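378aa long hypothetical citrate synthase (Sulfolobus tokodaii, PDB 1VGM) probably belongs to the citrate synthase family, as a largely helical protein with a small antiparallel sheet, and pairs with a second copy of itself. Local coordinates at residues Ile70-Phe74 / Pro147-Tyr153; Glu46-His50 / Gln62-Lys67; Leu120-Ile124 / Asp202-Cys206; Gly18-Ile22 / Thr182-Val186; Arg253-Phe257 / Gly300-Phe304. One frame throughout, in Å; residues are numbered along the deposited sequence.

Interaction 1: residues Ile70-Phe74 / Pro147-Tyr153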
# COMPACT_ATOMS: atom_id res chain seq x y z
N ILE A 70 25.44 0.14 -4.76
CA ILE A 70 24.82 1.46 -4.78
C ILE A 70 25.19 2.19 -6.06
O ILE A 70 24.31 2.65 -6.79
CB ILE A 70 25.27 2.31 -3.56
CG1 ILE A 70 24.61 1.77 -2.28
CG2 ILE A 70 24.89 3.76 -3.76
CD1 ILE A 70 25.23 2.28 -1.00
N ASN A 71 26.49 2.28 -6.32
CA ASN A 71 26.99 3.19 -7.34
C ASN A 71 26.63 2.74 -8.74
O ASN A 71 26.66 3.53 -9.69
CB ASN A 71 28.52 3.33 -7.22
CG ASN A 71 28.93 4.29 -6.13
OD1 ASN A 71 28.30 5.34 -5.94
ND2 ASN A 71 30.00 3.95 -5.41
N GLU A 72 26.29 1.46 -8.88
CA GLU A 72 25.88 0.93 -10.18
C GLU A 72 24.36 0.86 -10.34
O GLU A 72 23.87 0.33 -11.33
CB GLU A 72 26.50 -0.46 -10.42
CG GLU A 72 25.84 -1.58 -9.63
CD GLU A 72 26.62 -2.89 -9.70
OE1 GLU A 72 26.27 -3.85 -8.98
OE2 GLU A 72 27.60 -2.96 -10.48
N SER A 73 23.61 1.39 -9.38
CA SER A 73 22.17 1.15 -9.35
C SER A 73 21.29 2.40 -9.33
O SER A 73 20.10 2.31 -9.00
CB SER A 73 21.82 0.27 -8.15
OG SER A 73 22.50 -0.96 -8.20
N PHE A 74 21.84 3.56 -9.69
CA PHE A 74 21.09 4.82 -9.60
C PHE A 74 20.11 5.03 -10.76
O PHE A 74 19.13 5.77 -10.64
CB PHE A 74 22.06 6.01 -9.54
CG PHE A 74 22.67 6.23 -8.18
CD1 PHE A 74 24.05 6.35 -8.05
CD2 PHE A 74 21.87 6.33 -7.04
CE1 PHE A 74 24.64 6.55 -6.79
CE2 PHE A 74 22.44 6.53 -5.78
CZ PHE A 74 23.83 6.65 -5.66
N PRO A 147 21.63 10.57 -10.04
CA PRO A 147 22.80 10.55 -9.15
C PRO A 147 23.99 9.80 -9.75
O PRO A 147 23.82 8.82 -10.50
CB PRO A 147 22.27 9.87 -7.88
CG PRO A 147 20.80 10.15 -7.90
CD PRO A 147 20.42 10.08 -9.35
N GLU A 148 25.19 10.25 -9.42
CA GLU A 148 26.40 9.65 -9.94
C GLU A 148 27.24 9.04 -8.83
O GLU A 148 27.14 9.44 -7.67
CB GLU A 148 27.22 10.69 -10.67
CG GLU A 148 26.55 11.20 -11.92
CD GLU A 148 27.51 11.34 -13.07
OE1 GLU A 148 28.18 12.39 -13.16
OE2 GLU A 148 27.61 10.38 -13.87
N PRO A 149 28.08 8.05 -9.18
CA PRO A 149 29.01 7.50 -8.20
C PRO A 149 29.80 8.62 -7.55
O PRO A 149 30.13 9.61 -8.19
CB PRO A 149 29.90 6.58 -9.03
CG PRO A 149 29.03 6.20 -10.19
CD PRO A 149 28.23 7.43 -10.50
N SER A 150 30.08 8.47 -6.26
CA SER A 150 30.91 9.42 -5.54
C SER A 150 31.39 8.73 -4.27
O SER A 150 31.12 7.55 -4.08
CB SER A 150 30.10 10.67 -5.18
OG SER A 150 29.24 10.44 -4.08
N GLU A 151 32.09 9.46 -3.42
CA GLU A 151 32.66 8.85 -2.22
C GLU A 151 31.60 8.40 -1.22
O GLU A 151 31.90 7.62 -0.32
CB GLU A 151 33.61 9.83 -1.53
CG GLU A 151 34.83 10.16 -2.38
CD GLU A 151 35.76 11.15 -1.70
OE1 GLU A 151 36.63 11.73 -2.40
OE2 GLU A 151 35.63 11.35 -0.48
N SER A 152 30.37 8.88 -1.36
CA SER A 152 29.31 8.42 -0.46
C SER A 152 27.90 8.57 -1.01
O SER A 152 27.66 9.35 -1.94
CB SER A 152 29.42 9.12 0.90
OG SER A 152 28.84 10.41 0.87
N TYR A 153 26.97 7.82 -0.43
CA TYR A 153 25.58 7.86 -0.84
C TYR A 153 25.01 9.25 -0.58
O TYR A 153 24.37 9.84 -1.46
CB TYR A 153 24.79 6.80 -0.05
CG TYR A 153 23.30 6.75 -0.35
CD1 TYR A 153 22.39 7.46 0.44
CD2 TYR A 153 22.80 5.94 -1.38
CE1 TYR A 153 21.01 7.36 0.21
CE2 TYR A 153 21.43 5.84 -1.61
CZ TYR A 153 20.55 6.55 -0.81
OH TYR A 153 19.19 6.42 -1.02
O HOH W 1 30.87 5.39 -2.60
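Ser150 O takes a short hydrogen bond, 2.6 Å, from a water (W1), and the same water accepts a longer one, 3.3 Å, from Asn71 ND2. This bridge ties the last turn of helix 60-71 to the loop that runs into helix 153-162, whose N-cap is Ser152. The other end of the Asn71 amide leans on the loop as well: OD1 lies 3.2 Å from Pro149 CA, and Asn71 CG rests on Pro149 CB. Beyond the helix end the chain turns back and Phe74 becomes the chief apolar link. With CG anti to its own carbonyl carbon (chi1 -78°), its ring slips between two layers. Pro147 CB sits over the centre of one face, 3.7 Å from the centroid and 14° off the normal, a CH-pi contact, while Ile70 O lies over the opposite face. The edge of the Phe74 ring meets Tyr153, CE2 to CE2 at 4.3 Å. Tyr153 is anchored by its hydroxyl on Ile125 O in helix 117-139, and its own edge receives Ile70 from the side: Ile70 CG2 lies in the plane of that ring, 3.8 Å from Tyr153 CD2.

Interaction 2: residues Glu46-His50 / Gln62-Lys67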
# COMPACT_ATOMS: atom_id res chain seq x y z
N GLU A 46 25.99 3.70 4.64
CA GLU A 46 26.40 2.47 3.97
C GLU A 46 26.75 1.35 4.96
O GLU A 46 26.44 0.18 4.73
CB GLU A 46 27.61 2.73 3.06
CG GLU A 46 27.28 3.53 1.80
CD GLU A 46 27.61 5.00 1.94
OE1 GLU A 46 27.41 5.57 3.04
OE2 GLU A 46 28.07 5.59 0.94
N GLU A 47 27.39 1.70 6.07
CA GLU A 47 27.68 0.71 7.09
C GLU A 47 26.41 0.23 7.79
O GLU A 47 26.27 -0.95 8.10
CB GLU A 47 28.68 1.26 8.10
CG GLU A 47 30.08 1.40 7.51
CD GLU A 47 31.02 2.20 8.39
OE1 GLU A 47 31.90 1.60 9.04
OE2 GLU A 47 30.86 3.44 8.44
N LEU A 48 25.48 1.15 8.02
CA LEU A 48 24.17 0.79 8.58
C LEU A 48 23.32 -0.06 7.64
O LEU A 48 22.64 -0.99 8.08
CB LEU A 48 23.39 2.05 8.97
CG LEU A 48 21.99 1.78 9.54
CD1 LEU A 48 22.07 0.80 10.72
CD2 LEU A 48 21.36 3.10 10.00
N ILE A 49 23.35 0.26 6.35
CA ILE A 49 22.73 -0.61 5.36
C ILE A 49 23.19 -2.05 5.57
O ILE A 49 22.37 -2.96 5.64
CB ILE A 49 23.09 -0.19 3.92
CG1 ILE A 49 22.44 1.15 3.59
CG2 ILE A 49 22.61 -1.24 2.93
CD1 ILE A 49 22.91 1.74 2.26
N HIS A 50 24.51 -2.26 5.66
CA HIS A 50 25.05 -3.61 5.77
C HIS A 50 24.67 -4.22 7.13
O HIS A 50 24.38 -5.41 7.23
CB HIS A 50 26.57 -3.60 5.61
CG HIS A 50 27.19 -4.96 5.60
ND1 HIS A 50 27.44 -5.69 6.74
CD2 HIS A 50 27.60 -5.74 4.57
CE1 HIS A 50 27.99 -6.85 6.42
NE2 HIS A 50 28.09 -6.91 5.10
N GLN A 62 33.46 -5.92 2.60
CA GLN A 62 32.00 -5.92 2.56
C GLN A 62 31.44 -4.52 2.34
O GLN A 62 30.48 -4.35 1.59
CB GLN A 62 31.43 -6.51 3.86
CG GLN A 62 31.80 -7.99 4.05
CD GLN A 62 31.60 -8.47 5.48
OE1 GLN A 62 31.83 -7.74 6.43
NE2 GLN A 62 31.18 -9.72 5.62
N LEU A 63 32.02 -3.51 2.99
CA LEU A 63 31.58 -2.13 2.80
C LEU A 63 31.78 -1.68 1.35
O LEU A 63 30.94 -0.99 0.79
CB LEU A 63 32.34 -1.18 3.73
CG LEU A 63 32.08 0.33 3.63
CD1 LEU A 63 30.60 0.64 3.76
CD2 LEU A 63 32.86 1.04 4.72
N ASN A 64 32.90 -2.08 0.75
CA ASN A 64 33.15 -1.74 -0.65
C ASN A 64 32.18 -2.43 -1.59
O ASN A 64 31.86 -1.92 -2.67
CB ASN A 64 34.59 -2.10 -1.03
CG ASN A 64 35.58 -1.01 -0.65
OD1 ASN A 64 35.22 0.16 -0.53
ND2 ASN A 64 36.84 -1.39 -0.44
N GLN A 65 31.68 -3.60 -1.19
CA GLN A 65 30.66 -4.27 -1.96
C GLN A 65 29.32 -3.51 -1.90
O GLN A 65 28.67 -3.34 -2.93
CB GLN A 65 30.50 -5.71 -1.47
CG GLN A 65 31.70 -6.58 -1.87
CD GLN A 65 31.66 -7.98 -1.27
OE1 GLN A 65 31.43 -8.15 -0.07
NE2 GLN A 65 31.91 -8.98 -2.10
N ILE A 66 28.93 -3.04 -0.72
CA ILE A 66 27.76 -2.18 -0.60
C ILE A 66 27.85 -0.97 -1.52
O ILE A 66 26.93 -0.69 -2.28
CB ILE A 66 27.57 -1.64 0.84
CG1 ILE A 66 27.42 -2.80 1.83
CG2 ILE A 66 26.32 -0.74 0.90
CD1 ILE A 66 26.15 -3.61 1.63
N LYS A 67 28.97 -0.25 -1.44
CA LYS A 67 29.15 0.95 -2.25
C LYS A 67 29.12 0.64 -3.75
O LYS A 67 28.59 1.41 -4.55
CB LYS A 67 30.48 1.63 -1.87
CG LYS A 67 30.56 2.07 -0.41
CD LYS A 67 31.89 2.72 -0.06
CE LYS A 67 31.81 3.42 1.30
NZ LYS A 67 33.10 4.01 1.76
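The side chains of His50 and Ile66 stand nearly perpendicular where helix 45-54 crosses helix 60-71. From CB outward the histidine passes from Ile66 to Gln62, one turn nearer the start of the second helix. CB lies 4.0 Å from Ile66 CD1 and equally close to CG1. CG stands anti to the backbone N (chi1 -175°), which swings the imidazole toward Gln62. Ile66 CD1 lies in the plane of the imidazole at its edge, 3.9 Å from His50 CD2. NE2 comes 3.6 Å from Gln62 CB, an oblique approach, and CE1 faces Gln62 OE1 at 3.9 Å, the ring and amide planes being turned 43° apart. ND1 points elsewhere, to a hydrogen bond with Glu56 O in the connection between the helices, and Tyr54 stacks on the ring, so its orientation is set from several directions.

One turn before His50, the stems of Glu46 and Glu47 receive Leu63 CD1 of helix 60-71, 3.7 Å from Glu46 CB and 3.9 Å from Glu47 CG. Of these two side chains it is the aliphatic stems that meet Leu63. Glu46 bends at its second torsion and sends OE2 to Tyr153 N, and Glu47 OE1 forms a salt bridge with Arg378 of the second subunit. Between the two patches Ile66 CG2 touches Ile49 CG2 at 4.3 Å. With segment axes 9.4 Å apart and inclined at 102°, this is the nearly perpendicular packing of two consecutive helices joined by a short loop, within the mainly helical citrate synthase fold.

Interaction 3: residues Leu120-Ile124 / Asp202-Cys206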
# COMPACT_ATOMS: atom_id res chain seq x y z
N LEU A 120 19.16 -6.76 -3.75
CA LEU A 120 18.03 -6.03 -4.33
C LEU A 120 17.60 -4.87 -3.44
O LEU A 120 17.28 -3.80 -3.95
CB LEU A 120 16.83 -6.97 -4.57
CG LEU A 120 15.52 -6.28 -4.97
CD1 LEU A 120 15.69 -5.60 -6.32
CD2 LEU A 120 14.38 -7.29 -5.03
N ALA A 121 17.60 -5.07 -2.13
CA ALA A 121 17.36 -3.99 -1.17
C ALA A 121 18.30 -2.79 -1.36
O ALA A 121 17.87 -1.64 -1.32
CB ALA A 121 17.47 -4.52 0.26
N VAL A 122 19.59 -3.07 -1.56
CA VAL A 122 20.56 -2.01 -1.77
C VAL A 122 20.27 -1.24 -3.05
O VAL A 122 20.30 -0.01 -3.07
CB VAL A 122 22.01 -2.56 -1.83
CG1 VAL A 122 23.00 -1.40 -1.91
CG2 VAL A 122 22.30 -3.40 -0.59
N GLN A 123 19.98 -1.97 -4.13
CA GLN A 123 19.59 -1.35 -5.39
C GLN A 123 18.40 -0.43 -5.20
O GLN A 123 18.37 0.68 -5.73
CB GLN A 123 19.24 -2.42 -6.44
CG GLN A 123 20.41 -3.31 -6.82
CD GLN A 123 20.02 -4.39 -7.82
OE1 GLN A 123 18.84 -4.74 -7.97
NE2 GLN A 123 21.02 -4.94 -8.51
N ILE A 124 17.41 -0.89 -4.44
CA ILE A 124 16.22 -0.08 -4.19
C ILE A 124 16.57 1.21 -3.44
O ILE A 124 16.02 2.27 -3.70
CB ILE A 124 15.16 -0.86 -3.37
CG1 ILE A 124 14.68 -2.08 -4.16
CG2 ILE A 124 13.97 0.07 -3.01
CD1 ILE A 124 13.65 -2.91 -3.42
N ASP A 202 5.86 -7.90 -4.86
CA ASP A 202 7.26 -7.62 -5.15
C ASP A 202 7.76 -6.50 -4.25
O ASP A 202 6.97 -5.68 -3.76
CB ASP A 202 7.44 -7.24 -6.62
CG ASP A 202 6.90 -5.86 -6.93
OD1 ASP A 202 5.71 -5.73 -7.29
OD2 ASP A 202 7.68 -4.89 -6.82
N MET A 203 9.07 -6.45 -4.02
CA MET A 203 9.64 -5.56 -3.02
C MET A 203 9.25 -4.09 -3.29
O MET A 203 8.96 -3.33 -2.36
CB MET A 203 11.17 -5.70 -3.00
CG MET A 203 11.75 -5.91 -1.61
SD MET A 203 13.54 -6.11 -1.52
CE MET A 203 13.65 -7.84 -1.07
N TYR A 204 9.25 -3.70 -4.56
CA TYR A 204 8.93 -2.32 -4.91
C TYR A 204 7.49 -1.96 -4.55
O TYR A 204 7.22 -0.87 -4.06
CB TYR A 204 9.16 -2.08 -6.40
CG TYR A 204 10.61 -1.94 -6.78
CD1 TYR A 204 11.28 -2.99 -7.40
CD2 TYR A 204 11.31 -0.76 -6.52
CE1 TYR A 204 12.62 -2.87 -7.76
CE2 TYR A 204 12.66 -0.64 -6.87
CZ TYR A 204 13.30 -1.69 -7.49
OH TYR A 204 14.63 -1.58 -7.84
N SER A 205 6.57 -2.89 -4.81
CA SER A 205 5.18 -2.69 -4.43
C SER A 205 4.98 -2.70 -2.91
O SER A 205 4.04 -2.09 -2.41
CB SER A 205 4.30 -3.75 -5.09
OG SER A 205 4.40 -3.69 -6.50
N CYS A 206 5.84 -3.40 -2.18
CA CYS A 206 5.78 -3.34 -0.72
C CYS A 206 6.15 -1.96 -0.22
O CYS A 206 5.60 -1.47 0.76
CB CYS A 206 6.73 -4.37 -0.09
SG CYS A 206 6.25 -6.07 -0.41
O HOH W 2 16.15 -3.64 -9.08
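Met203 pushes its sulfur into the hollow between Leu120 and Ile124, side chains one turn apart on helix 117-139. SD lies 3.8 Å from Leu120 CD2 and 3.7 Å from Ile124 CD1, and the floor of the hollow is backbone, Ala121 N. The leucine and methionine meet tip to tip; the thioether bends at its last torsion (chi3 -110°), which turns CE toward Leu120 CD2. The return bump is Ile124. Its CD1 fills the notch between Met203 and the Tyr204 ring, standing over the centre of one ring face 4.2 Å from the centroid, a CH-pi contact only 9° off the normal. Isoleucine and tyrosine lie alongside each other, pointing opposite ways, with Ile124 CG1 3.6 Å from Tyr204 CZ. Beyond the apolar part, water W2 lies in the ring plane, joining Tyr204 OH, 2.8 Å away, to Gln123 OE1.

Leu344 of helix 331-353 packs on both Ile124 and Met203, while Pro110 and Leu104 add to the surroundings of Tyr204. The two fitting residues, Met203 and Tyr204, belong to the first turn of helix 203-214, which Asp202 caps: its OD2 accepts from Ser205 N at 3.0 Å, the donor standing well above the carboxylate plane. OD1 of the same carboxylate forms a salt bridge with Lys215 of the second subunit. The arrangement is thus an N-capped helix start, interlocked with a neighbouring helix and tied by its cap to the dimer partner.

Interaction 4: residues Gly18-Ile22 / Thr182-Val186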
# COMPACT_ATOMS: atom_id res chain seq x y z
N GLY A 18 14.96 -8.50 14.81
CA GLY A 18 16.31 -8.40 15.34
C GLY A 18 16.93 -7.03 15.15
O GLY A 18 18.10 -6.80 15.49
N LEU A 19 16.14 -6.10 14.61
CA LEU A 19 16.70 -4.88 14.03
C LEU A 19 16.84 -3.76 15.06
O LEU A 19 17.93 -3.21 15.24
CB LEU A 19 15.81 -4.42 12.86
CG LEU A 19 15.62 -5.42 11.72
CD1 LEU A 19 14.50 -4.95 10.77
CD2 LEU A 19 16.93 -5.58 10.97
N THR A 20 15.76 -3.41 15.75
CA THR A 20 15.73 -2.15 16.48
C THR A 20 15.25 -2.27 17.93
O THR A 20 14.17 -2.78 18.21
CB THR A 20 14.84 -1.13 15.76
OG1 THR A 20 15.31 -0.98 14.41
CG2 THR A 20 14.89 0.22 16.47
N TYR A 21 16.07 -1.79 18.85
CA TYR A 21 15.72 -1.82 20.27
C TYR A 21 15.53 -0.41 20.80
O TYR A 21 16.36 0.47 20.58
CB TYR A 21 16.83 -2.53 21.06
CG TYR A 21 16.73 -2.34 22.56
CD1 TYR A 21 17.56 -1.42 23.22
CD2 TYR A 21 15.81 -3.06 23.32
CE1 TYR A 21 17.46 -1.22 24.59
CE2 TYR A 21 15.70 -2.87 24.70
CZ TYR A 21 16.53 -1.95 25.33
OH TYR A 21 16.45 -1.74 26.69
N ILE A 22 14.42 -0.20 21.50
CA ILE A 22 14.15 1.09 22.12
C ILE A 22 13.93 0.94 23.62
O ILE A 22 13.13 0.12 24.06
CB ILE A 22 12.92 1.77 21.48
CG1 ILE A 22 13.17 1.99 19.99
CG2 ILE A 22 12.63 3.11 22.17
CD1 ILE A 22 11.92 1.99 19.15
N THR A 182 16.24 5.69 10.14
CA THR A 182 16.23 4.38 9.48
C THR A 182 15.15 3.41 9.97
O THR A 182 14.50 2.76 9.15
CB THR A 182 17.62 3.71 9.60
OG1 THR A 182 18.49 4.25 8.60
CG2 THR A 182 17.52 2.17 9.44
N ASP A 183 14.95 3.32 11.28
CA ASP A 183 13.87 2.49 11.80
C ASP A 183 13.42 2.89 13.21
O ASP A 183 14.21 3.43 13.99
CB ASP A 183 14.29 1.01 11.81
CG ASP A 183 13.12 0.08 12.02
OD1 ASP A 183 12.04 0.34 11.45
OD2 ASP A 183 13.28 -0.92 12.75
N HIS A 184 12.15 2.62 13.52
CA HIS A 184 11.58 2.92 14.84
C HIS A 184 10.14 2.44 14.91
O HIS A 184 9.28 2.91 14.17
CB HIS A 184 11.63 4.44 15.12
CG HIS A 184 11.90 4.78 16.55
ND1 HIS A 184 10.90 4.94 17.48
CD2 HIS A 184 13.06 5.00 17.21
CE1 HIS A 184 11.43 5.24 18.65
NE2 HIS A 184 12.74 5.28 18.52
N GLU A 185 9.88 1.50 15.82
CA GLU A 185 8.55 0.96 16.04
C GLU A 185 7.98 0.38 14.75
O GLU A 185 8.71 0.12 13.80
CB GLU A 185 7.63 2.05 16.59
CG GLU A 185 8.08 2.60 17.95
CD GLU A 185 7.54 3.99 18.23
OE1 GLU A 185 6.40 4.10 18.71
OE2 GLU A 185 8.26 4.98 17.95
N VAL A 186 6.67 0.18 14.71
CA VAL A 186 6.02 -0.33 13.51
C VAL A 186 4.83 0.55 13.18
O VAL A 186 3.68 0.18 13.42
CB VAL A 186 5.53 -1.78 13.70
CG1 VAL A 186 5.25 -2.41 12.36
CG2 VAL A 186 6.57 -2.59 14.46
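A methyl group sits almost squarely on an imidazole: Ile22 CD1 lies over the centre of one face of the His184 ring, 3.4 Å from the centroid and 14° off the normal, with CE1 the closest ring atom at 3.3 Å. This is a tight CH-pi contact. The isoleucine comes in roughly square to the histidine side chain, and CG1 of Ile22 follows behind the methyl, 3.6 Å from His184 NE2. The ring is held from its edge by the next residue: His184 ND1 donates to Glu185 OE2 at 2.7 Å, with the carboxylate oxygen in the ring plane and using its anti lone pair. NE2 is hydrogen-bonded to Tyr262 OH, and the rings of Tyr262 and His259 also meet the histidine. Ile22 CD1 touches the stem of Glu185 too, at 4.1 Å from CG.

Two residues back on the strand, Thr20 OG1 donates a short hydrogen bond, 2.6 Å, to Asp183 OD2. The hydroxyl approaches on the anti side of that oxygen, 15° out of the carboxylate plane. Asp183 presents the oxygen with CG anti to its backbone N (chi1 -166°). The same OD2 is bonded to His346 NE2 of helix 331-353, so two groups grip one oxygen of a buried residue, which probably restrains the rotation of the carboxylate. The contact lays strand 20-23, at one side of the small antiparallel sheet within this chain, against the loop between helices 168-180 and 188-197. That loop carries a histidine-carboxylate hydrogen bond between adjacent residues, capped over the ring face by a strand isoleucine.

Interaction 5: residues Arg253-Phe257 / Gly300-Phe304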
# COMPACT_ATOMS: atom_id res chain seq x y z
N ARG A 253 -1.53 21.53 20.66
CA ARG A 253 -0.40 20.63 20.90
C ARG A 253 0.90 21.25 20.39
O ARG A 253 0.94 21.83 19.31
CB ARG A 253 -0.63 19.28 20.22
CG ARG A 253 -0.04 18.08 20.99
CD ARG A 253 1.49 18.05 20.92
NE ARG A 253 2.09 17.32 22.04
CZ ARG A 253 2.20 17.80 23.28
NH1 ARG A 253 1.73 19.01 23.58
NH2 ARG A 253 2.79 17.08 24.22
N LEU A 254 1.95 21.14 21.20
CA LEU A 254 3.29 21.54 20.79
C LEU A 254 3.88 20.44 19.90
O LEU A 254 4.20 19.35 20.38
CB LEU A 254 4.17 21.76 22.02
CG LEU A 254 5.63 22.18 21.78
CD1 LEU A 254 5.70 23.47 20.95
CD2 LEU A 254 6.33 22.36 23.13
N MET A 255 4.01 20.73 18.61
CA MET A 255 4.46 19.75 17.63
C MET A 255 5.96 19.49 17.79
O MET A 255 6.74 20.43 17.90
CB MET A 255 4.18 20.26 16.22
CG MET A 255 3.13 19.49 15.45
SD MET A 255 1.56 19.33 16.33
CE MET A 255 1.67 17.66 16.92
N GLY A 256 6.36 18.23 17.79
CA GLY A 256 7.75 17.90 18.00
C GLY A 256 8.05 17.54 19.45
O GLY A 256 9.18 17.19 19.79
N PHE A 257 7.03 17.63 20.30
CA PHE A 257 7.13 17.16 21.68
C PHE A 257 6.26 15.93 21.87
O PHE A 257 5.22 15.79 21.23
CB PHE A 257 6.68 18.26 22.65
CG PHE A 257 7.81 19.08 23.22
CD1 PHE A 257 8.60 19.88 22.40
CD2 PHE A 257 8.09 19.04 24.58
CE1 PHE A 257 9.65 20.63 22.93
CE2 PHE A 257 9.13 19.79 25.12
CZ PHE A 257 9.91 20.59 24.29
N GLY A 300 8.83 24.49 26.49
CA GLY A 300 8.22 23.18 26.36
C GLY A 300 8.56 22.22 27.49
O GLY A 300 7.68 21.60 28.07
N VAL A 301 9.85 22.11 27.80
CA VAL A 301 10.29 21.26 28.90
C VAL A 301 9.74 21.76 30.24
O VAL A 301 9.16 20.98 30.99
CB VAL A 301 11.85 21.20 28.97
CG1 VAL A 301 12.28 20.42 30.22
CG2 VAL A 301 12.40 20.51 27.73
N ASP A 302 9.90 23.05 30.53
CA ASP A 302 9.34 23.63 31.76
C ASP A 302 7.87 23.26 31.93
O ASP A 302 7.40 23.02 33.04
CB ASP A 302 9.47 25.15 31.76
CG ASP A 302 10.91 25.63 31.84
OD1 ASP A 302 11.79 24.82 32.19
OD2 ASP A 302 11.15 26.82 31.55
N THR A 303 7.13 23.24 30.83
CA THR A 303 5.69 23.03 30.90
C THR A 303 5.35 21.54 31.01
O THR A 303 4.48 21.15 31.79
CB THR A 303 4.99 23.62 29.66
OG1 THR A 303 5.11 25.04 29.67
CG2 THR A 303 3.51 23.27 29.66
N PHE A 304 6.04 20.72 30.22
CA PHE A 304 5.60 19.35 29.97
C PHE A 304 6.57 18.29 30.51
O PHE A 304 6.22 17.12 30.58
CB PHE A 304 5.40 19.12 28.48
CG PHE A 304 4.33 19.98 27.87
CD1 PHE A 304 4.64 20.91 26.90
CD2 PHE A 304 3.00 19.83 28.26
CE1 PHE A 304 3.66 21.68 26.30
CE2 PHE A 304 2.00 20.60 27.66
CZ PHE A 304 2.33 21.53 26.68
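A type II beta turn, Leu254 to Phe257, in the loop after helix 239-249 packs against the final turn of helix 284-304. Gly256, with phi at +97°, takes the third position of the turn. The closing bond from Phe257 N to Leu254 O is weak at 3.3 Å, but the turn carries Leu254 and Phe257 to the same side, where both reach Gly300. Gly300, having no side chain, lets both come right up to its backbone: Phe257 CE2 comes obliquely to 3.4 Å from Gly300 C, and Leu254 CD2 lies 3.8 Å from Gly300 CA. The two turn residues also pack on each other, Leu254 CD2 standing over the Phe257 ring toward its rim.

Further along the helix, Val301 CG2 touches Phe257 CZ at 4.2 Å, and Phe304 CE1 meets Leu254 CD2 at the same distance. Arg253 bends at its second torsion (chi2 -72°) and runs antiparallel alongside Phe304. Its guanidinium stands steeply to the ring, the planes 77° apart; with CZ 5.1 Å from the centroid, any cation-pi attraction is at most weak. Phe257 also meets Phe315 edge-to-face, and Ile247 of helix 239-249 packs on Leu254 and Phe304. The Phe304 ring is layered: Arg253 NH1 lies over one face near the rim, 4.0 Å from Phe304 CZ, and Thr303 CG2 covers the centre of the other.

How the interactions relate
Interactions 1, 2 and 3 form one connected cluster. Interactions 1 and 2 share helix 60-71, have centres about 12 Å apart and are joined through Glu46 and Tyr153; Val122 of interaction 3, whose centre is about 17 Å from either, packs on Ile70 and Ile49. Interaction 4 touches interaction 2 where Leu48 meets Thr182, and its segments enclose interactions 1 and 2 along the chain while alternating with those of interaction 3. Interaction 5 comes last in sequence, its centre about 24 Å from that of interaction 4; it lies on the opposite side of the chain's centre from interactions 1, 2 and 3. Contacts 2, 3 and 4 also reach the second subunit, so these parts of the fold meet the dimer partner.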